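Serine/threonine-protein phosphatase 2A regulatory subunit B'' subunit alpha (Homo sapiens, PDB 4I5J) serves as a regulatory subunit of protein phosphatase 2A, thought to tune the substrate selectivity, activity and localization of the catalytic enzyme, and binds calcium through an EF-hand. Local coordinates at residues I68-N73 / L180-D185; V72-S77 / D256-R261; E184-P189 / E193-C198; Y267-F270 / K275-D278. One frame throughout, in Å; residues are numbered along the deposited sequence.

In the fold
Helix 54-72 and the turn after it supply the first partner of two contacts. Interaction 1 joins the end of this helix to helix 173-184, closing a loop of about a hundred residues. Interaction 2 starts from the same stretch, sharing V72 and N73, and reaches on to helix 254-260. Inside that longer loop nests interaction 3, which begins where interaction 1 ends and folds the linker 184-189 against helix 189-199; S182 O and W195 NE1 join the two. Interaction 4 follows in series near the C terminus, pairing helices 263-271 and 273-277. Together they tie the N-terminal EF-hand region to the calcium-bearing hand and the helices behind it.

Interaction 1: residues I68-N73 / L180-D185; sequences IFYTVN and LISEED
Y70 spans the gap to helix 173-184 almost alone, its ring lying over I181 and its hydroxyl bonded to S182. The backbones stay well apart, with 8.9 Å between Y70 CA and I181 CA, and one aromatic side chain bridges the distance. CG stands anti to the backbone N (chi1 -174°), which sends the ring straight out from helix 54-72.

The tight part lies at the phenol end. Y70 OH donates to S182 OG over a short 2.6 Å, and OG sits at the rim of the ring, in its plane. S182 OG is in turn hydrogen-bonded to W178 O, one turn back in its own helix, so this hydroxyl is held by two partners and forms a relay from the phenol to a main-chain carbonyl. Over one ring face I181 CG2 makes a CH-pi contact, 3.9 Å from the centroid of the Y70 ring and 29° off its normal; the nearest ring atom to I181 CG2 is Y70 CZ, at 3.5 Å.

The outer part of I181 is looser. CB lies over the same face toward the rim, but the CG1 branch, anti to the carbonyl carbon, leads off from the ring, and I181 remains partly exposed.

Other helices finish the enclosure. W178 meets the Y70 ring with planes about 55° apart, Y70 also packs on S191, and its backbone O accepts from T190 OG1. S182 touches Y194, so helix 189-199 closes over the place where helices 54-72 and 173-184 meet.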
loop_
_atom_site.group_PDB
_atom_site.type_symbol
_atom_site.label_atom_id
_atom_site.label_comp_id
_atom_site.label_asym_id
_atom_site.label_seq_id
_atom_site.Cartn_x
_atom_site.Cartn_y
_atom_site.Cartn_z
ATOM N N ILE A 68 -4.684 -1.370 9.191
ATOM C CA ILE A 68 -4.122 -0.793 10.410
ATOM C C ILE A 68 -2.605 -0.673 10.209
ATOM O O ILE A 68 -2.036 0.417 10.328
ATOM C CB ILE A 68 -4.444 -1.679 11.649
ATOM C CG1 ILE A 68 -5.898 -1.492 12.114
ATOM C CG2 ILE A 68 -3.516 -1.334 12.815
ATOM C CD1 ILE A 68 -6.404 -2.627 13.065
ATOM N N PHE A 69 -1.949 -1.773 9.846
ATOM C CA PHE A 69 -0.499 -1.725 9.668
ATOM C C PHE A 69 -0.072 -0.821 8.546
ATOM O O PHE A 69 0.957 -0.132 8.647
ATOM C CB PHE A 69 0.099 -3.126 9.532
ATOM C CG PHE A 69 0.272 -3.796 10.850
ATOM C CD1 PHE A 69 -0.843 -4.206 11.577
ATOM C CD2 PHE A 69 1.520 -3.915 11.423
ATOM C CE1 PHE A 69 -0.695 -4.790 12.826
ATOM C CE2 PHE A 69 1.666 -4.496 12.671
ATOM C CZ PHE A 69 0.548 -4.934 13.364
ATOM N N TYR A 70 -0.859 -0.820 7.479
ATOM C CA TYR A 70 -0.560 0.017 6.329
ATOM C C TYR A 70 -0.412 1.479 6.752
ATOM O O TYR A 70 0.526 2.162 6.358
ATOM C CB TYR A 70 -1.675 -0.110 5.296
ATOM C CG TYR A 70 -1.407 0.593 3.993
ATOM C CD1 TYR A 70 -0.888 -0.102 2.911
ATOM C CD2 TYR A 70 -1.665 1.943 3.841
ATOM C CE1 TYR A 70 -0.646 0.529 1.708
ATOM C CE2 TYR A 70 -1.424 2.595 2.627
ATOM C CZ TYR A 70 -0.921 1.885 1.575
ATOM O OH TYR A 70 -0.677 2.513 0.372
ATOM N N THR A 71 -1.348 1.950 7.564
ATOM C CA THR A 71 -1.387 3.346 7.964
ATOM C C THR A 71 -0.559 3.624 9.219
ATOM O O THR A 71 0.097 4.655 9.330
ATOM C CB THR A 71 -2.839 3.758 8.208
ATOM O OG1 THR A 71 -3.559 3.648 6.980
ATOM C CG2 THR A 71 -2.946 5.173 8.726
ATOM N N VAL A 72 -0.580 2.707 10.174
ATOM C CA VAL A 72 0.043 2.979 11.471
ATOM C C VAL A 72 1.534 2.595 11.528
ATOM O O VAL A 72 2.372 3.357 12.018
ATOM C CB VAL A 72 -0.735 2.271 12.603
ATOM C CG1 VAL A 72 -0.058 2.479 13.926
ATOM C CG2 VAL A 72 -2.180 2.791 12.640
ATOM N N ASN A 73 1.868 1.421 11.014
ATOM C CA ASN A 73 3.228 0.906 11.133
ATOM C C ASN A 73 4.232 1.497 10.127
ATOM O O ASN A 73 4.751 0.791 9.267
ATOM C CB ASN A 73 3.197 -0.610 11.015
ATOM C CG ASN A 73 4.542 -1.228 11.240
ATOM O OD1 ASN A 73 4.928 -2.161 10.534
ATOM N ND2 ASN A 73 5.278 -0.705 12.222
ATOM N N LEU A 180 -3.159 -2.947 -3.670
ATOM C CA LEU A 180 -4.367 -2.257 -4.128
ATOM C C LEU A 180 -4.455 -0.829 -3.578
ATOM O O LEU A 180 -4.690 0.110 -4.346
ATOM C CB LEU A 180 -5.634 -3.050 -3.781
ATOM C CG LEU A 180 -6.968 -2.534 -4.334
ATOM C CD1 LEU A 180 -8.056 -3.606 -4.238
ATOM C CD2 LEU A 180 -7.477 -1.340 -3.567
ATOM N N ILE A 181 -4.290 -0.673 -2.261
ATOM C CA ILE A 181 -4.385 0.647 -1.639
ATOM C C ILE A 181 -3.352 1.609 -2.228
ATOM O O ILE A 181 -3.637 2.788 -2.474
ATOM C CB ILE A 181 -4.245 0.557 -0.109
ATOM C CG1 ILE A 181 -5.396 -0.283 0.459
ATOM C CG2 ILE A 181 -4.248 1.955 0.519
ATOM C CD1 ILE A 181 -5.290 -0.549 1.949
ATOM N N SER A 182 -2.157 1.087 -2.497
ATOM C CA SER A 182 -1.062 1.918 -2.973
ATOM C C SER A 182 -1.237 2.286 -4.435
ATOM O O SER A 182 -0.798 3.352 -4.874
ATOM C CB SER A 182 0.263 1.189 -2.757
ATOM O OG SER A 182 0.469 1.013 -1.360
ATOM N N GLU A 183 -1.871 1.395 -5.197
ATOM C CA GLU A 183 -2.059 1.640 -6.616
ATOM C C GLU A 183 -3.146 2.698 -6.824
ATOM O O GLU A 183 -3.041 3.566 -7.695
ATOM C CB GLU A 183 -2.385 0.335 -7.344
ATOM C CG GLU A 183 -2.186 0.390 -8.856
ATOM C CD GLU A 183 -3.461 0.756 -9.576
ATOM O OE1 GLU A 183 -3.423 0.892 -10.818
ATOM O OE2 GLU A 183 -4.504 0.898 -8.897
ATOM N N GLU A 184 -4.163 2.661 -5.977
ATOM C CA GLU A 184 -5.274 3.594 -6.099
ATOM C C GLU A 184 -5.007 4.956 -5.476
ATOM O O GLU A 184 -5.545 5.959 -5.936
ATOM C CB GLU A 184 -6.536 2.974 -5.502
ATOM C CG GLU A 184 -6.858 1.633 -6.143
ATOM C CD GLU A 184 -8.272 1.154 -5.864
ATOM O OE1 GLU A 184 -8.820 1.483 -4.782
ATOM O OE2 GLU A 184 -8.834 0.446 -6.735
ATOM N N ASP A 185 -4.182 4.987 -4.431
ATOM C CA ASP A 185 -3.900 6.231 -3.719
ATOM C C ASP A 185 -2.400 6.508 -3.614
ATOM O O ASP A 185 -1.759 6.055 -2.675
ATOM C CB ASP A 185 -4.493 6.151 -2.310
ATOM C CG ASP A 185 -4.221 7.402 -1.492
ATOM O OD1 ASP A 185 -3.786 8.424 -2.083
ATOM O OD2 ASP A 185 -4.459 7.365 -0.257
#

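Interaction 2: residues V72-S77 / D256-R261; sequences VNRSWS and DLKRCR
The guanidinium of R74 meets K258 at its edge: K258 NZ lies in the plane of the group, 3.1 Å from R74 NH2. Nothing of 256-261 lies over either face of this planar group. The neighbouring W76 indole is met at its edge, in plane, by R74 O, while R197 makes a cation-pi contact with it and W178 brings up a second ring.

The encounter is between two donors of like charge, so it is not a hydrogen bond. Such closeness would probably favour loss of the lysine proton, or be eased by the solvent at this surface. The two chains approach from opposite directions and differ in shape: R74 is bent at chi2 (-73°) and chi3 (-57°), whereas K258 runs fully extended beyond CG. Between them they bridge backbones whose nearest CA atoms, those of R74 and K258, are 13.7 Å apart. R74 also packs on P189.

The turn carrying R74 is firmly made. W76 N bonds to N73 O at 2.9 Å, closing a type I turn, and S75 OG accepts from S77 N in an ST turn. N73 and S75 both hydrogen-bond to E84, and N73 OD1 takes the N-H of G78. Spacing and sequence resemble an EF-hand loop, with N73, S75, S77 and E84 at ligand positions; the calcium observed in this structure sits instead in the hand of D200 and E211.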
loop_
_atom_site.group_PDB
_atom_site.type_symbol
_atom_site.label_atom_id
_atom_site.label_comp_id
_atom_site.label_asym_id
_atom_site.label_seq_id
_atom_site.Cartn_x
_atom_site.Cartn_y
_atom_site.Cartn_z
ATOM N N VAL A 72 -0.580 2.707 10.174
ATOM C CA VAL A 72 0.043 2.979 11.471
ATOM C C VAL A 72 1.534 2.595 11.528
ATOM O O VAL A 72 2.372 3.357 12.018
ATOM C CB VAL A 72 -0.735 2.271 12.603
ATOM C CG1 VAL A 72 -0.058 2.479 13.926
ATOM C CG2 VAL A 72 -2.180 2.791 12.640
ATOM N N ASN A 73 1.868 1.421 11.014
ATOM C CA ASN A 73 3.228 0.906 11.133
ATOM C C ASN A 73 4.232 1.497 10.127
ATOM O O ASN A 73 4.751 0.791 9.267
ATOM C CB ASN A 73 3.197 -0.610 11.015
ATOM C CG ASN A 73 4.542 -1.228 11.240
ATOM O OD1 ASN A 73 4.928 -2.161 10.534
ATOM N ND2 ASN A 73 5.278 -0.705 12.222
ATOM N N ARG A 74 4.527 2.784 10.264
ATOM C CA ARG A 74 5.304 3.522 9.260
ATOM C C ARG A 74 6.766 3.084 9.080
ATOM O O ARG A 74 7.400 3.408 8.069
ATOM C CB ARG A 74 5.233 5.017 9.566
ATOM C CG ARG A 74 3.833 5.583 9.411
ATOM C CD ARG A 74 3.448 5.697 7.947
ATOM N NE ARG A 74 4.416 6.520 7.233
ATOM C CZ ARG A 74 4.439 7.849 7.278
ATOM N NH1 ARG A 74 3.538 8.506 7.996
ATOM N NH2 ARG A 74 5.366 8.520 6.604
ATOM N N SER A 75 7.300 2.372 10.066
ATOM C CA SER A 75 8.647 1.818 9.972
ATOM C C SER A 75 8.693 0.542 9.134
ATOM O O SER A 75 9.775 0.026 8.859
ATOM C CB SER A 75 9.160 1.480 11.372
ATOM O OG SER A 75 8.490 0.329 11.874
ATOM N N TRP A 76 7.524 0.011 8.763
ATOM C CA TRP A 76 7.440 -1.243 8.001
ATOM C C TRP A 76 8.057 -2.431 8.739
ATOM O O TRP A 76 8.303 -3.466 8.143
ATOM C CB TRP A 76 8.116 -1.114 6.641
ATOM C CG TRP A 76 7.385 -0.269 5.679
ATOM C CD1 TRP A 76 7.029 1.041 5.838
ATOM C CD2 TRP A 76 6.939 -0.655 4.371
ATOM N NE1 TRP A 76 6.366 1.487 4.719
ATOM C CE2 TRP A 76 6.299 0.469 3.802
ATOM C CE3 TRP A 76 7.008 -1.841 3.634
ATOM C CZ2 TRP A 76 5.739 0.442 2.527
ATOM C CZ3 TRP A 76 6.440 -1.873 2.378
ATOM C CH2 TRP A 76 5.813 -0.738 1.834
ATOM N N SER A 77 8.283 -2.281 10.038
ATOM C CA SER A 77 8.893 -3.325 10.856
ATOM C C SER A 77 7.978 -4.526 11.127
ATOM O O SER A 77 8.445 -5.587 11.539
ATOM C CB SER A 77 9.314 -2.724 12.199
ATOM O OG SER A 77 8.172 -2.326 12.940
ATOM N N ASP A 256 12.700 13.603 -0.731
ATOM C CA ASP A 256 12.492 14.525 -1.863
ATOM C C ASP A 256 11.111 14.302 -2.482
ATOM O O ASP A 256 10.413 15.250 -2.843
ATOM C CB ASP A 256 13.531 14.334 -2.967
ATOM C CG ASP A 256 14.951 14.633 -2.519
ATOM O OD1 ASP A 256 15.186 15.566 -1.722
ATOM O OD2 ASP A 256 15.847 13.905 -2.979
ATOM N N LEU A 257 10.724 13.038 -2.611
ATOM C CA LEU A 257 9.444 12.714 -3.245
ATOM C C LEU A 257 8.223 13.073 -2.379
ATOM O O LEU A 257 7.224 13.555 -2.911
ATOM C CB LEU A 257 9.415 11.257 -3.745
ATOM C CG LEU A 257 10.227 11.046 -5.039
ATOM C CD1 LEU A 257 10.606 9.571 -5.301
ATOM C CD2 LEU A 257 9.472 11.623 -6.248
ATOM N N LYS A 258 8.307 12.870 -1.061
ATOM C CA LYS A 258 7.241 13.332 -0.156
ATOM C C LYS A 258 7.187 14.859 -0.126
ATOM O O LYS A 258 6.110 15.439 -0.151
ATOM C CB LYS A 258 7.445 12.815 1.273
ATOM C CG LYS A 258 7.303 11.319 1.451
ATOM C CD LYS A 258 7.700 10.890 2.865
ATOM C CE LYS A 258 7.306 9.445 3.132
ATOM N NZ LYS A 258 7.639 8.997 4.514
ATOM N N ARG A 259 8.350 15.512 -0.081
ATOM C CA ARG A 259 8.392 16.972 0.022
ATOM C C ARG A 259 7.798 17.677 -1.195
ATOM O O ARG A 259 7.137 18.700 -1.060
ATOM C CB ARG A 259 9.818 17.479 0.266
ATOM C CG ARG A 259 10.335 17.279 1.686
ATOM C CD ARG A 259 11.809 17.670 1.796
ATOM N NE ARG A 259 12.037 19.084 1.506
ATOM C CZ ARG A 259 11.929 20.055 2.410
ATOM N NH1 ARG A 259 11.593 19.763 3.661
ATOM N NH2 ARG A 259 12.152 21.319 2.067
ATOM N N CYS A 260 8.025 17.129 -2.384
ATOM C CA CYS A 260 7.606 17.808 -3.604
ATOM C C CYS A 260 6.097 17.796 -3.759
ATOM O O CYS A 260 5.546 18.583 -4.530
ATOM C CB CYS A 260 8.258 17.183 -4.836
ATOM S SG CYS A 260 7.449 15.682 -5.466
ATOM N N ARG A 261 5.446 16.885 -3.037
ATOM C CA ARG A 261 3.990 16.749 -3.033
ATOM C C ARG A 261 3.405 16.295 -4.380
ATOM O O ARG A 261 2.199 16.248 -4.544
ATOM C CB ARG A 261 3.319 18.031 -2.507
ATOM C CG ARG A 261 3.759 18.388 -1.083
ATOM C CD ARG A 261 3.773 19.893 -0.824
ATOM N NE ARG A 261 2.472 20.401 -0.387
ATOM C CZ ARG A 261 2.268 21.615 0.125
ATOM N NH1 ARG A 261 3.284 22.459 0.276
ATOM N NH2 ARG A 261 1.048 21.984 0.495
#

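Interaction 3: residues E184-P189 / E193-C198; sequences EDKRNP and EYWFRC
W195 and K186 share the largest part of this contact, their side chains crossing at about a right angle. K186 CE lies over the five-membered ring of W195, 4.2 Å from its centroid and 22° off the normal, a CH-pi contact; nearer the rim, K186 CG is 3.7 Å from W195 NE1. The opposite face of the indole is covered by Y194 CD2. NE1 itself bonds to S182 O, which fixes the turn of the ring. The lysine chain bends at chi4 (64°), bringing NZ to a hydrogen bond with E183 O and a long, weak ion pair with D268.

With an alanine here the methylenes over the indole would be gone, which would probably leave that face less covered, E183 O without this ammonium donor and D268 without its weak partner.

P189, third in buried surface, contributes its backbone: E193 N donates to P189 O at 3.2 Å, a first-turn helical bond. Just before it, N188 is the N-cap, its OD1 accepting from S191 N, and D185 OD1 takes R187 N in an Asx turn. The capped helix 189-199 is the entering helix of the EF-hand whose loop, from D200 to E211, holds calcium.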
loop_
_atom_site.group_PDB
_atom_site.type_symbol
_atom_site.label_atom_id
_atom_site.label_comp_id
_atom_site.label_asym_id
_atom_site.label_seq_id
_atom_site.Cartn_x
_atom_site.Cartn_y
_atom_site.Cartn_z
ATOM N N GLU A 184 -4.163 2.661 -5.977
ATOM C CA GLU A 184 -5.274 3.594 -6.099
ATOM C C GLU A 184 -5.007 4.956 -5.476
ATOM O O GLU A 184 -5.545 5.959 -5.936
ATOM C CB GLU A 184 -6.536 2.974 -5.502
ATOM C CG GLU A 184 -6.858 1.633 -6.143
ATOM C CD GLU A 184 -8.272 1.154 -5.864
ATOM O OE1 GLU A 184 -8.820 1.483 -4.782
ATOM O OE2 GLU A 184 -8.834 0.446 -6.735
ATOM N N ASP A 185 -4.182 4.987 -4.431
ATOM C CA ASP A 185 -3.900 6.231 -3.719
ATOM C C ASP A 185 -2.400 6.508 -3.614
ATOM O O ASP A 185 -1.759 6.055 -2.675
ATOM C CB ASP A 185 -4.493 6.151 -2.310
ATOM C CG ASP A 185 -4.221 7.402 -1.492
ATOM O OD1 ASP A 185 -3.786 8.424 -2.083
ATOM O OD2 ASP A 185 -4.459 7.365 -0.257
ATOM N N LYS A 186 -1.830 7.265 -4.543
ATOM C CA LYS A 186 -0.405 7.564 -4.436
ATOM C C LYS A 186 -0.144 8.865 -3.673
ATOM O O LYS A 186 0.893 9.499 -3.873
ATOM C CB LYS A 186 0.283 7.597 -5.813
ATOM C CG LYS A 186 0.373 6.258 -6.527
ATOM C CD LYS A 186 1.089 6.366 -7.855
ATOM C CE LYS A 186 0.963 5.082 -8.678
ATOM N NZ LYS A 186 -0.456 4.732 -9.089
ATOM N N ARG A 187 -1.054 9.256 -2.782
ATOM C CA ARG A 187 -0.864 10.520 -2.061
ATOM C C ARG A 187 -0.604 10.325 -0.590
ATOM O O ARG A 187 -0.239 11.258 0.110
ATOM C CB ARG A 187 -2.045 11.463 -2.271
ATOM C CG ARG A 187 -2.298 11.703 -3.733
ATOM C CD ARG A 187 -3.054 12.972 -3.987
ATOM N NE ARG A 187 -3.529 12.982 -5.364
ATOM C CZ ARG A 187 -3.728 14.083 -6.077
ATOM N NH1 ARG A 187 -3.490 15.269 -5.539
ATOM N NH2 ARG A 187 -4.162 13.995 -7.328
ATOM N N ASN A 188 -0.780 9.103 -0.112
ATOM C CA ASN A 188 -0.497 8.840 1.279
ATOM C C ASN A 188 0.957 8.406 1.434
ATOM O O ASN A 188 1.568 7.917 0.484
ATOM C CB ASN A 188 -1.510 7.835 1.861
ATOM C CG ASN A 188 -1.136 6.413 1.606
ATOM O OD1 ASN A 188 -0.229 5.884 2.250
ATOM N ND2 ASN A 188 -1.849 5.758 0.678
ATOM N N PRO A 189 1.532 8.591 2.622
ATOM C CA PRO A 189 2.972 8.327 2.736
ATOM C C PRO A 189 3.373 6.842 2.636
ATOM O O PRO A 189 4.518 6.557 2.278
ATOM C CB PRO A 189 3.314 8.883 4.117
ATOM C CG PRO A 189 2.023 8.809 4.876
ATOM C CD PRO A 189 0.960 9.122 3.874
ATOM N N GLU A 193 6.096 5.420 -0.203
ATOM C CA GLU A 193 7.248 4.602 0.160
ATOM C C GLU A 193 7.217 3.284 -0.599
ATOM O O GLU A 193 8.252 2.792 -1.072
ATOM C CB GLU A 193 7.283 4.327 1.662
ATOM C CG GLU A 193 8.378 3.352 2.008
ATOM C CD GLU A 193 8.781 3.430 3.453
ATOM O OE1 GLU A 193 8.172 4.248 4.180
ATOM O OE2 GLU A 193 9.694 2.669 3.854
ATOM N N TYR A 194 6.011 2.738 -0.740
ATOM C CA TYR A 194 5.789 1.471 -1.431
ATOM C C TYR A 194 6.335 1.558 -2.863
ATOM O O TYR A 194 7.096 0.687 -3.295
ATOM C CB TYR A 194 4.288 1.152 -1.421
ATOM C CG TYR A 194 3.860 -0.172 -2.020
ATOM C CD1 TYR A 194 3.559 -1.253 -1.206
ATOM C CD2 TYR A 194 3.713 -0.325 -3.394
ATOM C CE1 TYR A 194 3.135 -2.458 -1.738
ATOM C CE2 TYR A 194 3.284 -1.533 -3.942
ATOM C CZ TYR A 194 3.006 -2.597 -3.101
ATOM O OH TYR A 194 2.590 -3.810 -3.614
ATOM N N TRP A 195 5.964 2.605 -3.599
ATOM C CA TRP A 195 6.454 2.749 -4.975
ATOM C C TRP A 195 7.922 3.129 -5.012
ATOM O O TRP A 195 8.636 2.764 -5.946
ATOM C CB TRP A 195 5.608 3.728 -5.781
ATOM C CG TRP A 195 4.217 3.250 -5.854
ATOM C CD1 TRP A 195 3.121 3.830 -5.288
ATOM C CD2 TRP A 195 3.764 2.034 -6.462
ATOM N NE1 TRP A 195 2.010 3.055 -5.520
ATOM C CE2 TRP A 195 2.377 1.950 -6.241
ATOM C CE3 TRP A 195 4.399 1.014 -7.175
ATOM C CZ2 TRP A 195 1.602 0.890 -6.727
ATOM C CZ3 TRP A 195 3.639 -0.044 -7.652
ATOM C CH2 TRP A 195 2.253 -0.097 -7.427
ATOM N N PHE A 196 8.383 3.835 -3.984
ATOM C CA PHE A 196 9.801 4.169 -3.907
ATOM C C PHE A 196 10.628 2.896 -3.764
ATOM O O PHE A 196 11.630 2.739 -4.443
ATOM C CB PHE A 196 10.095 5.110 -2.749
ATOM C CG PHE A 196 11.527 5.554 -2.698
ATOM C CD1 PHE A 196 11.915 6.746 -3.300
ATOM C CD2 PHE A 196 12.492 4.775 -2.067
ATOM C CE1 PHE A 196 13.236 7.162 -3.273
ATOM C CE2 PHE A 196 13.826 5.176 -2.049
ATOM C CZ PHE A 196 14.200 6.368 -2.643
ATOM N N ARG A 197 10.215 1.984 -2.882
ATOM C CA ARG A 197 10.951 0.732 -2.708
ATOM C C ARG A 197 10.946 -0.095 -3.996
ATOM O O ARG A 197 11.889 -0.852 -4.273
ATOM C CB ARG A 197 10.290 -0.099 -1.608
ATOM C CG ARG A 197 10.681 0.292 -0.217
ATOM C CD ARG A 197 9.642 -0.175 0.795
ATOM N NE ARG A 197 10.137 0.084 2.137
ATOM C CZ ARG A 197 10.516 -0.867 2.979
ATOM N NH1 ARG A 197 10.422 -2.149 2.626
ATOM N NH2 ARG A 197 10.959 -0.531 4.183
ATOM N N CYS A 198 9.860 0.003 -4.768
ATOM C CA CYS A 198 9.826 -0.732 -6.037
ATOM C C CYS A 198 10.779 -0.107 -7.056
ATOM O O CYS A 198 11.452 -0.823 -7.792
ATOM C CB CYS A 198 8.419 -0.775 -6.624
ATOM S SG CYS A 198 7.294 -1.778 -5.679
#

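Interaction 4: residues Y267-F270 / K275-D278; sequences YDTF and KYLD
T269 OG1, hydrogen-bonded to I265 O one turn earlier in its helix, also rests against Y276, 3.8 Å from CD1 of the ring. The approach is oblique, and T269 CG2 adds a second touch at 4.0 Å from Y276 CE1, so both branches of the threonine lie along the same side of the tyrosine. Y276 CG is anti to its own N (chi1 171°), which lays the ring down beside helix 263-271. The backbones are close: T269 CA and Y276 CA are 5.1 Å apart.

D268 and K275 form the other half. Here the carboxylate packs against the aliphatic part of the lysine: D268 OD1 is 3.6 Å from K275 CD, and D268 CG is 3.7 Å from K275 CB. The charged ends do not touch, as K275 NZ runs on to 4.9 Å from D268 OD1; any attraction between them is probably weak and long-range.

With an alanine here in place of D268, the two ammonium groups of K186 and K275 would probably lose the negative charge beside them, and a gap would be likely to open along the K275 methylenes.

K275 N bonds to N272 OD1 in the connecting turn, while T269 and Y276 both pack on L236 and Y276 also touches M223. These are two consecutive short helices, 263-271 and 273-277, joined by a brief turn at the C-terminal end of the fold and packed on helices 209-226 and 233-244.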
loop_
_atom_site.group_PDB
_atom_site.type_symbol
_atom_site.label_atom_id
_atom_site.label_comp_id
_atom_site.label_asym_id
_atom_site.label_seq_id
_atom_site.Cartn_x
_atom_site.Cartn_y
_atom_site.Cartn_z
ATOM N N TYR A 267 5.625 8.988 -10.256
ATOM C CA TYR A 267 5.376 7.549 -10.372
ATOM C C TYR A 267 4.620 7.113 -11.648
ATOM O O TYR A 267 5.024 6.164 -12.332
ATOM C CB TYR A 267 4.667 7.037 -9.105
ATOM C CG TYR A 267 5.546 7.071 -7.861
ATOM C CD1 TYR A 267 5.014 7.374 -6.618
ATOM C CD2 TYR A 267 6.906 6.778 -7.933
ATOM C CE1 TYR A 267 5.797 7.394 -5.491
ATOM C CE2 TYR A 267 7.708 6.797 -6.800
ATOM C CZ TYR A 267 7.151 7.113 -5.585
ATOM O OH TYR A 267 7.928 7.128 -4.445
ATOM N N ASP A 268 3.525 7.786 -11.968
ATOM C CA ASP A 268 2.779 7.482 -13.195
ATOM C C ASP A 268 3.661 7.604 -14.426
ATOM O O ASP A 268 3.623 6.769 -15.331
ATOM C CB ASP A 268 1.570 8.417 -13.339
ATOM C CG ASP A 268 0.507 8.162 -12.287
ATOM O OD1 ASP A 268 0.438 7.026 -11.753
ATOM O OD2 ASP A 268 -0.262 9.103 -11.998
ATOM N N THR A 269 4.461 8.659 -14.443
ATOM C CA THR A 269 5.337 8.953 -15.552
ATOM C C THR A 269 6.275 7.777 -15.812
ATOM O O THR A 269 6.583 7.482 -16.954
ATOM C CB THR A 269 6.134 10.231 -15.247
ATOM O OG1 THR A 269 5.223 11.327 -15.095
ATOM C CG2 THR A 269 7.125 10.546 -16.340
ATOM N N PHE A 270 6.703 7.082 -14.758
ATOM C CA PHE A 270 7.633 5.951 -14.915
ATOM C C PHE A 270 7.043 4.556 -15.034
ATOM O O PHE A 270 7.735 3.631 -15.489
ATOM C CB PHE A 270 8.709 5.962 -13.825
ATOM C CG PHE A 270 9.688 7.085 -13.981
ATOM C CD1 PHE A 270 9.658 8.182 -13.132
ATOM C CD2 PHE A 270 10.608 7.067 -15.022
ATOM C CE1 PHE A 270 10.547 9.225 -13.303
ATOM C CE2 PHE A 270 11.488 8.109 -15.209
ATOM C CZ PHE A 270 11.467 9.190 -14.345
ATOM N N LYS A 275 -2.082 6.546 -17.100
ATOM C CA LYS A 275 -2.212 7.743 -16.266
ATOM C C LYS A 275 -1.199 8.825 -16.659
ATOM O O LYS A 275 -1.348 9.981 -16.268
ATOM C CB LYS A 275 -2.069 7.408 -14.770
ATOM C CG LYS A 275 -3.243 6.671 -14.138
ATOM C CD LYS A 275 -3.051 6.497 -12.621
ATOM C CE LYS A 275 -4.280 5.840 -11.954
ATOM N NZ LYS A 275 -4.018 5.318 -10.568
ATOM N N TYR A 276 -0.167 8.448 -17.413
ATOM C CA TYR A 276 0.818 9.424 -17.883
ATOM C C TYR A 276 0.262 10.222 -19.054
ATOM O O TYR A 276 0.236 11.453 -19.019
ATOM C CB TYR A 276 2.138 8.758 -18.288
ATOM C CG TYR A 276 3.115 9.701 -18.981
ATOM C CD1 TYR A 276 3.487 10.905 -18.394
ATOM C CD2 TYR A 276 3.676 9.377 -20.215
ATOM C CE1 TYR A 276 4.384 11.766 -19.019
ATOM C CE2 TYR A 276 4.577 10.228 -20.846
ATOM C CZ TYR A 276 4.928 11.424 -20.243
ATOM O OH TYR A 276 5.822 12.284 -20.863
ATOM N N LEU A 277 -0.184 9.506 -20.084
ATOM C CA LEU A 277 -0.801 10.116 -21.258
ATOM C C LEU A 277 -2.003 10.969 -20.871
ATOM O O LEU A 277 -2.364 11.900 -21.584
ATOM C CB LEU A 277 -1.214 9.036 -22.259
ATOM C CG LEU A 277 -0.103 8.028 -22.568
ATOM C CD1 LEU A 277 -0.537 6.980 -23.586
ATOM C CD2 LEU A 277 1.145 8.753 -23.032
ATOM N N ASP A 278 -2.607 10.664 -19.729
ATOM C CA ASP A 278 -3.759 11.416 -19.247
ATOM C C ASP A 278 -3.322 12.714 -18.572
ATOM O O ASP A 278 -4.142 13.466 -18.049
ATOM C CB ASP A 278 -4.595 10.561 -18.290
ATOM C CG ASP A 278 -5.941 11.188 -17.966
ATOM O OD1 ASP A 278 -6.052 11.841 -16.907
ATOM O OD2 ASP A 278 -6.881 11.032 -18.775
#